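Bile acid 7a-dehydratase, BaiE (Clostridium hiranonis DSM 13275, PDB 4L8P) probably catalyses the 7-alpha-dehydration of bile acid intermediates, as a lyase with a SnoaL-like, cystatin-like fold. Local coordinates at residues A[41-46]-A[105-110]. Numbering follows the deposited sequence.
Sequences AIKQLK and HTPEIT
Ile42 and Ile109 meet branch to branch where helix 22-55 packs on the face of a curved antiparallel sheet, here against its outermost strand 98-111, a worked example of the helix-on-sheet packing that defines the cystatin-like, SnoaL-type fold. Both residues start out toward the opposite segment, and their side chains cross at a slant. CG2 of Ile42 sits 3.9 Å from CD1 of Ile109, while CD1 of Ile42 reaches CG2 of Ile109 at 4.0 Å, so each isoleucine offers two methyl groups. In Ile42 the first torsion (chi1 -70°) sets CG2 opposite the backbone N, and the long branch then carries CD1 to the second methyl of its partner.

The other apolar contacts come from the hydrocarbon part of a lysine. Lys43 CG passes 4.2 Å from Ile109 CG1, and farther out its CE lies 4.0 Å from Pro107 CG. Fully extended beyond CG, the chain crosses the proline at about a right angle and touches the ring's CG with its CE alone.

The charged groups belong to a subunit interface: Lys43 NZ forms a salt bridge with Glu40 of a second subunit, and Glu108, whose CB points away from the helix, pairs with Arg51 of that same subunit.

The axes of helix 41-46 and strand 107-110 approach to 9.9 Å, their N-to-C directions 130° apart. The chain turns a corner at Thr106, and His105 joins its counterparts from the other two subunits at a nickel ion. Strand 116-129 flanks the contact through Ala117 against Ile42 and Trp121 beside Pro107, whereas Tyr149 of strand 137-152 and Trp156 of strand 155-172 continue the sheet's cover over Ile42.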
loop_
_atom_site.group_PDB
_atom_site.type_symbol
_atom_site.label_atom_id
_atom_site.label_comp_id
_atom_site.label_asym_id
_atom_site.label_seq_id
_atom_site.Cartn_x
_atom_site.Cartn_y
_atom_site.Cartn_z
ATOM N N ALA A 41 -6.708 6.342 -12.109
ATOM C CA ALA A 41 -7.992 6.902 -11.673
ATOM C C ALA A 41 -8.724 5.941 -10.730
ATOM O O ALA A 41 -9.247 6.352 -9.695
ATOM C CB ALA A 41 -8.854 7.181 -12.872
ATOM N N ILE A 42 -8.660 4.662 -11.059
ATOM C CA ILE A 42 -9.273 3.607 -10.221
ATOM C C ILE A 42 -8.567 3.479 -8.863
ATOM O O ILE A 42 -9.209 3.366 -7.808
ATOM C CB ILE A 42 -9.397 2.257 -10.970
ATOM C CG1 ILE A 42 -10.461 2.392 -12.070
ATOM C CG2 ILE A 42 -9.718 1.124 -10.021
ATOM C CD1 ILE A 42 -10.395 1.302 -13.126
ATOM N N LYS A 43 -7.240 3.472 -8.871
ATOM C CA LYS A 43 -6.490 3.420 -7.591
ATOM C C LYS A 43 -6.845 4.624 -6.684
ATOM O O LYS A 43 -6.990 4.465 -5.465
ATOM C CB LYS A 43 -4.987 3.391 -7.840
ATOM C CG LYS A 43 -4.507 2.128 -8.513
ATOM C CD LYS A 43 -3.032 2.275 -8.801
ATOM C CE LYS A 43 -2.444 1.009 -9.389
ATOM N NZ LYS A 43 -1.037 1.281 -9.801
ATOM N N GLN A 44 -7.024 5.809 -7.278
ATOM C CA GLN A 44 -7.379 7.016 -6.507
ATOM C C GLN A 44 -8.831 7.004 -6.026
ATOM O O GLN A 44 -9.133 7.474 -4.935
ATOM C CB GLN A 44 -7.098 8.286 -7.289
ATOM C CG GLN A 44 -5.614 8.462 -7.597
ATOM C CD GLN A 44 -5.165 9.899 -7.815
ATOM O OE1 GLN A 44 -5.773 10.840 -7.313
ATOM N NE2 GLN A 44 -4.045 10.053 -8.500
ATOM N N LEU A 45 -9.694 6.404 -6.835
ATOM C CA LEU A 45 -11.104 6.203 -6.489
ATOM C C LEU A 45 -11.205 5.320 -5.260
ATOM O O LEU A 45 -11.931 5.617 -4.304
ATOM C CB LEU A 45 -11.854 5.555 -7.673
ATOM C CG LEU A 45 -13.263 4.999 -7.430
ATOM C CD1 LEU A 45 -14.233 6.120 -7.129
ATOM C CD2 LEU A 45 -13.721 4.204 -8.644
ATOM N N LYS A 46 -10.508 4.180 -5.283
ATOM C CA LYS A 46 -10.547 3.279 -4.122
ATOM C C LYS A 46 -9.930 3.927 -2.878
ATOM O O LYS A 46 -10.437 3.758 -1.760
ATOM C CB LYS A 46 -9.868 1.947 -4.434
ATOM C CG LYS A 46 -10.107 0.883 -3.352
ATOM C CD LYS A 46 -11.587 0.451 -3.302
ATOM C CE LYS A 46 -11.762 -0.801 -2.457
ATOM N NZ LYS A 46 -13.047 -1.474 -2.641
ATOM N N HIS A 105 -3.931 -2.629 0.137
ATOM C CA HIS A 105 -2.588 -2.929 -0.347
ATOM C C HIS A 105 -2.616 -3.586 -1.722
ATOM O O HIS A 105 -3.620 -4.231 -2.118
ATOM C CB HIS A 105 -1.844 -3.911 0.562
ATOM C CG HIS A 105 -1.887 -3.575 2.002
ATOM N ND1 HIS A 105 -3.010 -3.771 2.777
ATOM C CD2 HIS A 105 -0.948 -3.047 2.820
ATOM C CE1 HIS A 105 -2.754 -3.395 4.015
ATOM N NE2 HIS A 105 -1.520 -2.946 4.057
ATOM N N THR A 106 -1.484 -3.442 -2.409
ATOM C CA THR A 106 -1.115 -4.254 -3.556
ATOM C C THR A 106 -2.271 -4.519 -4.537
ATOM O O THR A 106 -2.683 -5.652 -4.738
ATOM C CB THR A 106 -0.364 -5.551 -3.117
ATOM O OG1 THR A 106 -1.125 -6.288 -2.137
ATOM C CG2 THR A 106 0.966 -5.193 -2.513
ATOM N N PRO A 107 -2.785 -3.448 -5.169
ATOM C CA PRO A 107 -3.860 -3.602 -6.143
ATOM C C PRO A 107 -3.421 -4.317 -7.428
ATOM O O PRO A 107 -2.246 -4.197 -7.867
ATOM C CB PRO A 107 -4.247 -2.150 -6.459
ATOM C CG PRO A 107 -2.999 -1.372 -6.193
ATOM C CD PRO A 107 -2.400 -2.036 -4.999
ATOM N N GLU A 108 -4.342 -5.062 -8.012
ATOM C CA GLU A 108 -4.214 -5.617 -9.354
ATOM C C GLU A 108 -5.437 -5.128 -10.149
ATOM O O GLU A 108 -6.518 -5.741 -10.081
ATOM C CB GLU A 108 -4.175 -7.125 -9.317
ATOM C CG GLU A 108 -3.037 -7.700 -8.477
ATOM C CD GLU A 108 -3.249 -9.162 -8.155
ATOM O OE1 GLU A 108 -3.106 -10.006 -9.065
ATOM O OE2 GLU A 108 -3.572 -9.451 -6.970
ATOM N N ILE A 109 -5.255 -4.031 -10.876
ATOM C CA ILE A 109 -6.304 -3.413 -11.677
ATOM C C ILE A 109 -6.199 -3.882 -13.150
ATOM O O ILE A 109 -5.142 -3.673 -13.817
ATOM C CB ILE A 109 -6.261 -1.871 -11.626
ATOM C CG1 ILE A 109 -6.162 -1.312 -10.168
ATOM C CG2 ILE A 109 -7.449 -1.288 -12.394
ATOM C CD1 ILE A 109 -7.246 -1.794 -9.249
ATOM N N THR A 110 -7.293 -4.455 -13.654
ATOM C CA THR A 110 -7.447 -4.839 -15.032
ATOM C C THR A 110 -8.535 -3.993 -15.669
ATOM O O THR A 110 -9.707 -4.013 -15.229
ATOM C CB THR A 110 -7.810 -6.334 -15.132
ATOM O OG1 THR A 110 -6.851 -7.119 -14.383
ATOM C CG2 THR A 110 -7.785 -6.780 -16.570
#